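Local coordinates for protein Syntaxin1 (Monosiga brevicollis, PDB 2XHE) that probably acts as a SNAP receptor (SNARE) of the syntaxin family, binding partner SNARE proteins in membrane fusion, at residues R49-I60 with L100-I111; Q137-R145 with L239-D248. All coordinates share one frame; numbering follows the deposited sequence.

Interaction 1: residues R49-I60 with L100-I111; sequences RVKRIRDNIEDI and LGNKIRADLKQI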
loop_
_atom_site.group_PDB
_atom_site.type_symbol
_atom_site.label_atom_id
_atom_site.label_comp_id
_atom_site.label_asym_id
_atom_site.label_seq_id
_atom_site.Cartn_x
_atom_site.Cartn_y
_atom_site.Cartn_z
ATOM N N ARG B 49 -1.833 -10.617 -29.986
ATOM C CA ARG B 49 -2.424 -9.291 -29.887
ATOM C C ARG B 49 -1.769 -8.490 -28.768
ATOM O O ARG B 49 -1.492 -7.299 -28.931
ATOM C CB ARG B 49 -3.934 -9.341 -29.625
ATOM C CG ARG B 49 -4.691 -10.500 -30.231
ATOM C CD ARG B 49 -6.175 -10.165 -30.264
ATOM N NE ARG B 49 -6.464 -9.287 -31.388
ATOM C CZ ARG B 49 -6.890 -9.732 -32.565
ATOM N NH1 ARG B 49 -7.098 -11.034 -32.728
ATOM N NH2 ARG B 49 -7.123 -8.888 -33.571
ATOM N N VAL B 50 -1.530 -9.117 -27.621
ATOM C CA VAL B 50 -0.988 -8.327 -26.523
ATOM C C VAL B 50 0.485 -7.959 -26.734
ATOM O O VAL B 50 0.904 -6.849 -26.387
ATOM C CB VAL B 50 -1.350 -8.864 -25.095
ATOM C CG1 VAL B 50 -2.868 -8.950 -24.937
ATOM C CG2 VAL B 50 -0.720 -10.194 -24.801
ATOM N N LYS B 51 1.255 -8.864 -27.342
ATOM C CA LYS B 51 2.574 -8.494 -27.860
ATOM C C LYS B 51 2.423 -7.290 -28.797
ATOM O O LYS B 51 3.097 -6.272 -28.621
ATOM C CB LYS B 51 3.225 -9.653 -28.611
ATOM C CG LYS B 51 4.622 -10.018 -28.117
ATOM C CD LYS B 51 5.539 -8.815 -28.090
ATOM C CE LYS B 51 6.813 -9.136 -27.328
ATOM N NZ LYS B 51 7.924 -8.208 -27.695
ATOM N N ARG B 52 1.528 -7.410 -29.782
ATOM C CA ARG B 52 1.244 -6.312 -30.703
ATOM C C ARG B 52 0.926 -5.015 -29.963
ATOM O O ARG B 52 1.518 -3.974 -30.279
ATOM C CB ARG B 52 0.095 -6.664 -31.661
ATOM C CG ARG B 52 0.356 -6.291 -33.130
ATOM C CD ARG B 52 -0.906 -5.888 -33.895
ATOM N NE ARG B 52 -2.071 -6.728 -33.616
ATOM C CZ ARG B 52 -2.134 -8.037 -33.847
ATOM N NH1 ARG B 52 -3.246 -8.706 -33.560
ATOM N NH2 ARG B 52 -1.085 -8.683 -34.351
ATOM N N ILE B 53 -0.006 -5.082 -28.995
ATOM C CA ILE B 53 -0.416 -3.913 -28.209
ATOM C C ILE B 53 0.761 -3.344 -27.411
ATOM O O ILE B 53 1.048 -2.144 -27.493
ATOM C CB ILE B 53 -1.630 -4.217 -27.258
ATOM C CG1 ILE B 53 -2.847 -4.690 -28.050
ATOM C CG2 ILE B 53 -2.029 -2.988 -26.427
ATOM C CD1 ILE B 53 -3.801 -5.490 -27.238
ATOM N N ARG B 54 1.455 -4.195 -26.653
ATOM C CA ARG B 54 2.639 -3.726 -25.931
ATOM C C ARG B 54 3.576 -3.010 -26.899
ATOM O O ARG B 54 3.966 -1.864 -26.663
ATOM C CB ARG B 54 3.389 -4.862 -25.230
ATOM C CG ARG B 54 2.595 -5.604 -24.184
ATOM C CD ARG B 54 3.489 -6.155 -23.092
ATOM N NE ARG B 54 2.766 -6.174 -21.830
ATOM C CZ ARG B 54 1.723 -6.960 -21.587
ATOM N NH1 ARG B 54 1.312 -7.809 -22.527
ATOM N NH2 ARG B 54 1.093 -6.897 -20.410
ATOM N N ASP B 55 3.917 -3.688 -27.995
ATOM C CA ASP B 55 4.822 -3.132 -29.009
ATOM C C ASP B 55 4.347 -1.803 -29.603
ATOM O O ASP B 55 5.123 -0.853 -29.689
ATOM C CB ASP B 55 5.099 -4.145 -30.126
ATOM C CG ASP B 55 6.109 -5.211 -29.718
ATOM O OD1 ASP B 55 6.802 -5.019 -28.697
ATOM O OD2 ASP B 55 6.202 -6.240 -30.423
ATOM N N ASN B 56 3.081 -1.739 -30.011
ATOM C CA ASN B 56 2.522 -0.501 -30.533
ATOM C C ASN B 56 2.604 0.621 -29.506
ATOM O O ASN B 56 2.988 1.746 -29.851
ATOM C CB ASN B 56 1.067 -0.691 -30.959
ATOM C CG ASN B 56 0.925 -1.517 -32.214
ATOM O OD1 ASN B 56 1.914 -1.892 -32.839
ATOM N ND2 ASN B 56 -0.313 -1.799 -32.598
ATOM N N ILE B 57 2.229 0.317 -28.256
ATOM C CA ILE B 57 2.281 1.296 -27.167
ATOM C C ILE B 57 3.687 1.891 -27.037
ATOM O O ILE B 57 3.850 3.112 -27.057
ATOM C CB ILE B 57 1.812 0.703 -25.805
ATOM C CG1 ILE B 57 0.296 0.562 -25.754
ATOM C CG2 ILE B 57 2.233 1.580 -24.630
ATOM C CD1 ILE B 57 -0.174 -0.161 -24.514
ATOM N N GLU B 58 4.699 1.029 -26.917
ATOM C CA GLU B 58 6.093 1.489 -26.906
ATOM C C GLU B 58 6.431 2.357 -28.133
ATOM O O GLU B 58 7.055 3.410 -28.002
ATOM C CB GLU B 58 7.071 0.313 -26.796
ATOM C CG GLU B 58 6.965 -0.488 -25.508
ATOM C CD GLU B 58 8.068 -1.536 -25.374
ATOM O OE1 GLU B 58 9.076 -1.451 -26.114
ATOM O OE2 GLU B 58 7.930 -2.446 -24.525
ATOM N N ASP B 59 6.016 1.917 -29.320
ATOM C CA ASP B 59 6.194 2.710 -30.532
ATOM C C ASP B 59 5.594 4.099 -30.351
ATOM O O ASP B 59 6.291 5.106 -30.503
ATOM C CB ASP B 59 5.566 2.016 -31.743
ATOM C CG ASP B 59 6.422 0.866 -32.276
ATOM O OD1 ASP B 59 7.617 0.781 -31.904
ATOM O OD2 ASP B 59 5.898 0.046 -33.068
ATOM N N ILE B 60 4.305 4.149 -30.017
ATOM C CA ILE B 60 3.634 5.418 -29.758
ATOM C C ILE B 60 4.407 6.274 -28.744
ATOM O O ILE B 60 4.566 7.478 -28.940
ATOM C CB ILE B 60 2.187 5.218 -29.274
ATOM C CG1 ILE B 60 1.372 4.448 -30.310
ATOM C CG2 ILE B 60 1.525 6.555 -28.979
ATOM C CD1 ILE B 60 -0.127 4.504 -30.046
ATOM N N LEU B 100 -1.455 3.472 -35.302
ATOM C CA LEU B 100 -1.076 2.605 -34.195
ATOM C C LEU B 100 -2.130 2.634 -33.090
ATOM O O LEU B 100 -2.475 1.601 -32.515
ATOM C CB LEU B 100 0.279 3.024 -33.635
ATOM C CG LEU B 100 1.477 2.511 -34.437
ATOM C CD1 LEU B 100 2.785 3.043 -33.890
ATOM C CD2 LEU B 100 1.464 1.011 -34.402
ATOM N N GLY B 101 -2.638 3.829 -32.804
ATOM C CA GLY B 101 -3.729 3.996 -31.864
ATOM C C GLY B 101 -4.958 3.169 -32.209
ATOM O O GLY B 101 -5.450 2.411 -31.375
ATOM N N ASN B 102 -5.455 3.310 -33.433
ATOM C CA ASN B 102 -6.653 2.591 -33.852
ATOM C C ASN B 102 -6.501 1.077 -33.823
ATOM O O ASN B 102 -7.460 0.359 -33.538
ATOM C CB ASN B 102 -7.122 3.068 -35.229
ATOM C CG ASN B 102 -7.678 4.478 -35.189
ATOM O OD1 ASN B 102 -7.232 5.355 -35.930
ATOM N ND2 ASN B 102 -8.645 4.711 -34.302
ATOM N N LYS B 103 -5.303 0.585 -34.114
ATOM C CA LYS B 103 -5.078 -0.849 -34.066
ATOM C C LYS B 103 -5.194 -1.306 -32.619
ATOM O O LYS B 103 -5.907 -2.259 -32.318
ATOM C CB LYS B 103 -3.709 -1.217 -34.652
ATOM C CG LYS B 103 -3.740 -2.364 -35.684
ATOM C CD LYS B 103 -4.084 -3.706 -35.061
ATOM C CE LYS B 103 -5.065 -4.500 -35.924
ATOM N NZ LYS B 103 -4.478 -4.964 -37.211
ATOM N N ILE B 104 -4.492 -0.609 -31.730
ATOM C CA ILE B 104 -4.543 -0.900 -30.299
ATOM C C ILE B 104 -5.985 -0.917 -29.814
ATOM O O ILE B 104 -6.388 -1.806 -29.060
ATOM C CB ILE B 104 -3.762 0.147 -29.473
ATOM C CG1 ILE B 104 -2.263 -0.153 -29.507
ATOM C CG2 ILE B 104 -4.242 0.146 -28.044
ATOM C CD1 ILE B 104 -1.388 1.060 -29.256
ATOM N N ARG B 105 -6.763 0.066 -30.257
ATOM C CA ARG B 105 -8.153 0.146 -29.834
ATOM C C ARG B 105 -8.971 -1.027 -30.376
ATOM O O ARG B 105 -9.857 -1.553 -29.696
ATOM C CB ARG B 105 -8.787 1.503 -30.177
ATOM C CG ARG B 105 -10.283 1.525 -29.917
ATOM C CD ARG B 105 -10.768 2.879 -29.482
ATOM N NE ARG B 105 -10.385 3.924 -30.422
ATOM C CZ ARG B 105 -11.149 4.973 -30.704
ATOM N NH1 ARG B 105 -12.343 5.114 -30.120
ATOM N NH2 ARG B 105 -10.725 5.883 -31.574
ATOM N N ALA B 106 -8.661 -1.452 -31.589
ATOM C CA ALA B 106 -9.408 -2.538 -32.198
ATOM C C ALA B 106 -8.998 -3.887 -31.615
ATOM O O ALA B 106 -9.830 -4.786 -31.472
ATOM C CB ALA B 106 -9.242 -2.518 -33.702
ATOM N N ASP B 107 -7.717 -4.028 -31.287
ATOM C CA ASP B 107 -7.243 -5.250 -30.655
ATOM C C ASP B 107 -7.850 -5.353 -29.256
ATOM O O ASP B 107 -8.268 -6.432 -28.842
ATOM C CB ASP B 107 -5.705 -5.316 -30.598
ATOM C CG ASP B 107 -5.068 -5.701 -31.939
ATOM O OD1 ASP B 107 -5.724 -6.376 -32.765
ATOM O OD2 ASP B 107 -3.893 -5.330 -32.161
ATOM N N LEU B 108 -7.913 -4.234 -28.530
ATOM C CA LEU B 108 -8.559 -4.232 -27.213
ATOM C C LEU B 108 -10.035 -4.629 -27.316
ATOM O O LEU B 108 -10.455 -5.604 -26.692
ATOM C CB LEU B 108 -8.415 -2.880 -26.510
ATOM C CG LEU B 108 -7.020 -2.576 -25.969
ATOM C CD1 LEU B 108 -6.961 -1.197 -25.323
ATOM C CD2 LEU B 108 -6.543 -3.671 -25.014
ATOM N N LYS B 109 -10.811 -3.886 -28.108
ATOM C CA LYS B 109 -12.224 -4.209 -28.305
ATOM C C LYS B 109 -12.418 -5.669 -28.668
ATOM O O LYS B 109 -13.301 -6.333 -28.131
ATOM C CB LYS B 109 -12.881 -3.297 -29.346
ATOM C CG LYS B 109 -13.415 -1.998 -28.748
ATOM C CD LYS B 109 -13.998 -1.066 -29.798
ATOM C CE LYS B 109 -14.373 0.282 -29.183
ATOM N NZ LYS B 109 -14.843 1.260 -30.207
ATOM N N GLN B 110 -11.582 -6.174 -29.568
ATOM C CA GLN B 110 -11.674 -7.568 -29.977
ATOM C C GLN B 110 -11.549 -8.494 -28.758
ATOM O O GLN B 110 -12.294 -9.469 -28.634
ATOM C CB GLN B 110 -10.627 -7.889 -31.055
ATOM C CG GLN B 110 -10.554 -9.365 -31.490
ATOM C CD GLN B 110 -11.913 -9.958 -31.855
ATOM O OE1 GLN B 110 -12.837 -9.240 -32.260
ATOM N NE2 GLN B 110 -12.038 -11.280 -31.710
ATOM N N ILE B 111 -10.630 -8.174 -27.847
ATOM C CA ILE B 111 -10.411 -9.011 -26.667
ATOM C C ILE B 111 -11.573 -8.884 -25.685
ATOM O O ILE B 111 -11.930 -9.851 -25.006
ATOM C CB ILE B 111 -9.081 -8.690 -25.945
ATOM C CG1 ILE B 111 -7.912 -8.714 -26.931
ATOM C CG2 ILE B 111 -8.833 -9.688 -24.826
ATOM C CD1 ILE B 111 -6.544 -8.503 -26.287
#
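The guanidinium of Arg49 has CG of Gln110 over the centre of one face, 3.8 Å from Arg49 CZ, and NH1 of Arg52 near the rim of the other, while Asp107 takes the edge. Arg52 meets the same carboxylate edge-on and has Arg49 CA over one face. These groups flank an antiparallel helix pair (152° between directions, axes 9.7 Å apart at closest approach) packed knobs-into-holes, part of the helical bundle expected of a syntaxin N-terminal domain. Asp107 suits its place because each oxygen has its own main arginine partner. OD1 accepts from Arg49 NH2 at 3.0 Å, nearly in line with its C-O bond, and Arg52 NH1 adds a weak bond to it; OD2 accepts from Arg52 NE at 2.7 Å on the syn side, 26° out of the carboxylate plane. Two cations sharing one anion probably keep Asp107 ionised and hold both guanidinium groups in position.

Inside this polar margin the branched residues interlock. Ile53 sends CG1 anti to its carbonyl carbon (chi1 -59°) and is extended beyond, which delivers CD1 among Asp107, Leu108 and Ile111; it lies 4.0 Å from Leu108 CD2. Ile104 is the reciprocal knob, seated among Ile53, Asn56, Ile57 and Ile60, and Phe147 of helix 131-171 touches it too. Ile104 CD1 ends 3.5 Å from Asn56 CB and 3.8 Å from Ile60 CD1.

Interaction 2: residues Q137-R145 with L239-D248; sequences QSQHSSLSR and LVASQGEMID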
loop_
_atom_site.group_PDB
_atom_site.type_symbol
_atom_site.label_atom_id
_atom_site.label_comp_id
_atom_site.label_asym_id
_atom_site.label_seq_id
_atom_site.Cartn_x
_atom_site.Cartn_y
_atom_site.Cartn_z
ATOM N N GLN B 137 -8.339 -11.527 -18.807
ATOM C CA GLN B 137 -8.875 -10.384 -18.077
ATOM C C GLN B 137 -7.802 -9.478 -17.480
ATOM O O GLN B 137 -7.929 -8.258 -17.547
ATOM C CB GLN B 137 -9.858 -10.839 -17.003
ATOM C CG GLN B 137 -11.211 -11.239 -17.566
ATOM C CD GLN B 137 -12.127 -11.873 -16.533
ATOM O OE1 GLN B 137 -11.703 -12.208 -15.421
ATOM N NE2 GLN B 137 -13.391 -12.051 -16.904
ATOM N N SER B 138 -6.745 -10.055 -16.914
ATOM C CA SER B 138 -5.666 -9.221 -16.385
ATOM C C SER B 138 -4.859 -8.538 -17.486
ATOM O O SER B 138 -4.430 -7.397 -17.317
ATOM C CB SER B 138 -4.761 -9.986 -15.420
ATOM O OG SER B 138 -4.398 -11.236 -15.950
ATOM N N GLN B 139 -4.667 -9.225 -18.611
ATOM C CA GLN B 139 -4.036 -8.617 -19.785
ATOM C C GLN B 139 -4.884 -7.459 -20.314
ATOM O O GLN B 139 -4.381 -6.359 -20.578
ATOM C CB GLN B 139 -3.842 -9.646 -20.914
ATOM C CG GLN B 139 -2.822 -10.758 -20.658
ATOM C CD GLN B 139 -1.376 -10.275 -20.665
ATOM O OE1 GLN B 139 -1.082 -9.124 -20.988
ATOM N NE2 GLN B 139 -0.468 -11.162 -20.296
ATOM N N HIS B 140 -6.175 -7.719 -20.481
ATOM C CA HIS B 140 -7.079 -6.725 -21.044
ATOM C C HIS B 140 -7.112 -5.455 -20.192
ATOM O O HIS B 140 -7.048 -4.339 -20.718
ATOM C CB HIS B 140 -8.485 -7.306 -21.191
ATOM C CG HIS B 140 -9.445 -6.388 -21.880
ATOM N ND1 HIS B 140 -9.071 -5.158 -22.374
ATOM C CD2 HIS B 140 -10.763 -6.519 -22.156
ATOM C CE1 HIS B 140 -10.118 -4.568 -22.925
ATOM N NE2 HIS B 140 -11.157 -5.375 -22.809
ATOM N N SER B 141 -7.207 -5.635 -18.873
ATOM C CA SER B 141 -7.258 -4.518 -17.942
ATOM C C SER B 141 -5.959 -3.734 -17.950
ATOM O O SER B 141 -5.942 -2.530 -18.216
ATOM C CB SER B 141 -7.543 -5.016 -16.530
ATOM O OG SER B 141 -8.860 -5.533 -16.444
ATOM N N SER B 142 -4.867 -4.426 -17.657
ATOM C CA SER B 142 -3.566 -3.785 -17.567
ATOM C C SER B 142 -3.253 -2.896 -18.785
ATOM O O SER B 142 -2.816 -1.751 -18.634
ATOM C CB SER B 142 -2.483 -4.842 -17.372
ATOM O OG SER B 142 -1.213 -4.237 -17.210
ATOM N N LEU B 143 -3.484 -3.424 -19.984
ATOM C CA LEU B 143 -3.074 -2.739 -21.206
ATOM C C LEU B 143 -3.974 -1.549 -21.548
ATOM O O LEU B 143 -3.501 -0.520 -22.052
ATOM C CB LEU B 143 -3.007 -3.727 -22.383
ATOM C CG LEU B 143 -1.895 -4.779 -22.312
ATOM C CD1 LEU B 143 -2.080 -5.850 -23.372
ATOM C CD2 LEU B 143 -0.519 -4.131 -22.434
ATOM N N SER B 144 -5.268 -1.690 -21.284
ATOM C CA SER B 144 -6.178 -0.577 -21.482
ATOM C C SER B 144 -5.721 0.613 -20.651
ATOM O O SER B 144 -5.712 1.745 -21.127
ATOM C CB SER B 144 -7.596 -0.979 -21.118
ATOM O OG SER B 144 -8.014 -2.054 -21.931
ATOM N N ARG B 145 -5.320 0.352 -19.414
ATOM C CA ARG B 145 -4.786 1.409 -18.572
ATOM C C ARG B 145 -3.507 1.955 -19.181
ATOM O O ARG B 145 -3.413 3.153 -19.445
ATOM C CB ARG B 145 -4.580 0.944 -17.117
ATOM C CG ARG B 145 -5.888 0.765 -16.314
ATOM C CD ARG B 145 -5.659 0.534 -14.797
ATOM N NE ARG B 145 -5.079 -0.777 -14.492
ATOM C CZ ARG B 145 -5.723 -1.941 -14.615
ATOM N NH1 ARG B 145 -6.984 -1.972 -15.047
ATOM N NH2 ARG B 145 -5.102 -3.082 -14.314
ATOM N N LEU B 239 -15.481 2.062 -20.795
ATOM C CA LEU B 239 -15.081 0.700 -21.156
ATOM C C LEU B 239 -14.506 -0.033 -19.952
ATOM O O LEU B 239 -14.382 -1.260 -19.952
ATOM C CB LEU B 239 -14.042 0.737 -22.283
ATOM C CG LEU B 239 -13.789 -0.522 -23.120
ATOM C CD1 LEU B 239 -12.940 -1.554 -22.375
ATOM C CD2 LEU B 239 -15.108 -1.120 -23.600
ATOM N N VAL B 240 -14.147 0.735 -18.931
ATOM C CA VAL B 240 -13.639 0.180 -17.688
ATOM C C VAL B 240 -14.806 -0.039 -16.721
ATOM O O VAL B 240 -14.696 -0.798 -15.759
ATOM C CB VAL B 240 -12.619 1.124 -17.045
ATOM C CG1 VAL B 240 -13.317 1.991 -16.033
ATOM C CG2 VAL B 240 -11.488 0.336 -16.397
ATOM N N ALA B 241 -15.923 0.633 -16.979
ATOM C CA ALA B 241 -17.145 0.379 -16.232
ATOM C C ALA B 241 -17.449 -1.108 -16.324
ATOM O O ALA B 241 -17.070 -1.763 -17.296
ATOM C CB ALA B 241 -18.300 1.196 -16.795
ATOM N N SER B 242 -18.125 -1.639 -15.310
ATOM C CA SER B 242 -18.402 -3.073 -15.230
ATOM C C SER B 242 -17.149 -3.913 -15.501
ATOM O O SER B 242 -17.239 -5.070 -15.911
ATOM C CB SER B 242 -19.549 -3.473 -16.167
ATOM O OG SER B 242 -19.293 -3.090 -17.508
ATOM N N GLN B 243 -15.984 -3.310 -15.270
ATOM C CA GLN B 243 -14.709 -4.012 -15.345
ATOM C C GLN B 243 -13.809 -3.523 -14.221
ATOM O O GLN B 243 -13.870 -2.361 -13.825
ATOM C CB GLN B 243 -14.029 -3.783 -16.698
ATOM C CG GLN B 243 -12.628 -4.376 -16.807
ATOM C CD GLN B 243 -12.028 -4.226 -18.202
ATOM O OE1 GLN B 243 -10.843 -3.924 -18.350
ATOM N NE2 GLN B 243 -12.848 -4.434 -19.229
ATOM N N GLY B 244 -12.990 -4.422 -13.692
ATOM C CA GLY B 244 -12.004 -4.050 -12.698
ATOM C C GLY B 244 -12.512 -3.440 -11.401
ATOM O O GLY B 244 -13.329 -4.040 -10.698
ATOM N N GLU B 245 -12.011 -2.241 -11.101
ATOM C CA GLU B 245 -12.129 -1.605 -9.781
ATOM C C GLU B 245 -11.240 -2.315 -8.748
ATOM O O GLU B 245 -10.760 -1.697 -7.787
ATOM C CB GLU B 245 -13.589 -1.533 -9.302
ATOM C CG GLU B 245 -13.987 -2.614 -8.292
ATOM C CD GLU B 245 -15.396 -2.427 -7.731
ATOM O OE1 GLU B 245 -15.945 -1.311 -7.844
ATOM O OE2 GLU B 245 -15.951 -3.398 -7.173
ATOM N N MET B 246 -11.000 -3.605 -8.988
ATOM C CA MET B 246 -10.356 -4.492 -8.026
ATOM C C MET B 246 -9.389 -5.476 -8.706
ATOM O O MET B 246 -8.599 -6.153 -8.035
ATOM C CB MET B 246 -11.436 -5.266 -7.258
ATOM C CG MET B 246 -10.998 -5.799 -5.906
ATOM S SD MET B 246 -10.518 -4.523 -4.712
ATOM C CE MET B 246 -12.068 -4.194 -3.885
ATOM N N ILE B 247 -9.454 -5.546 -10.038
ATOM C CA ILE B 247 -8.670 -6.515 -10.817
ATOM C C ILE B 247 -7.145 -6.313 -10.741
ATOM O O ILE B 247 -6.381 -7.281 -10.830
ATOM C CB ILE B 247 -9.138 -6.587 -12.304
ATOM C CG1 ILE B 247 -8.321 -7.625 -13.089
ATOM C CG2 ILE B 247 -9.052 -5.221 -12.971
ATOM C CD1 ILE B 247 -9.050 -8.194 -14.296
ATOM N N ASP B 248 -6.704 -5.069 -10.575
ATOM C CA ASP B 248 -5.283 -4.801 -10.399
ATOM C C ASP B 248 -4.723 -5.352 -9.084
ATOM O O ASP B 248 -3.526 -5.250 -8.823
ATOM C CB ASP B 248 -4.984 -3.305 -10.500
ATOM C CG ASP B 248 -3.573 -3.030 -11.008
ATOM O OD1 ASP B 248 -3.031 -3.896 -11.731
ATOM O OD2 ASP B 248 -3.009 -1.957 -10.693
#
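Ser141 and Gln243 make the central polar contact between helix 131-171 and the irregular segment 239-248. The serine hydroxyl OG lies 3.2 Å from Gln243 OE1 and 3.1 Å from Gln137 O one turn back, two acceptors for a single proton. Gln243 suits the task because its chain is long and straight: CG is anti to the backbone N (chi1 174°) and the next torsion is extended as well, carrying the amide from the loop to the helix surface. The other end of that amide, NE2, sits over one face of the His140 ring, 4.1 Å from His140 NE2, with the two planes 62° apart. Leu239 CD1 approaches the same ring near CE1. A leucine in place of Gln243 would remove OE1 and NE2, and is likely to leave Ser141 OG without its partner from the loop and the His140 face without the amide above it.

Beside this polar pair Ile247 supplies the apolar share, its CD1 lying 3.9 Å from Gln137 CB and its CG2 3.9 Å from Ser141 CB. The small serine lets the isoleucine come close to the helix. Ser144 turns its hydroxyl back on its own helix, where OG donates to His140 O at 2.8 Å; Ser144 N reaches that oxygen from the opposite face. At the margin Arg145 NH2 makes a salt bridge to Asp248 OD1, its hydrogen bond weak at 3.4 Å and an N-H...O angle of 132°. The stronger partner of Asp248 is a backbone group of the bound chain of another protein, and Arg145 also packs on an acidic side chain there. Between these two segments the contact therefore rests on modest polar pairs and one isoleucine, with the charged end shared with the second protein.

Interaction 1 closes along the chain before interaction 2 opens, and their centres lie 15 Å apart. The first pairs helices 44-72 and 80-116; the second sets the loop following helix 214-237 against helix 131-171, which packs on both helices of the first. The two therefore touch directly: Arg54 NH1 probably hydrogen-bonds Gln139 OE1, Val50 and Arg54 pack on Leu143, and Leu108 meets Ser144. Interaction 1 belongs to the buried bundle, whereas interaction 2 brings part of the T-SNARE homology region, here without regular helix, onto that bundle beside another protein. This arrangement is consistent with the closed state known for syntaxins, in which the N-terminal domain holds the SNARE region.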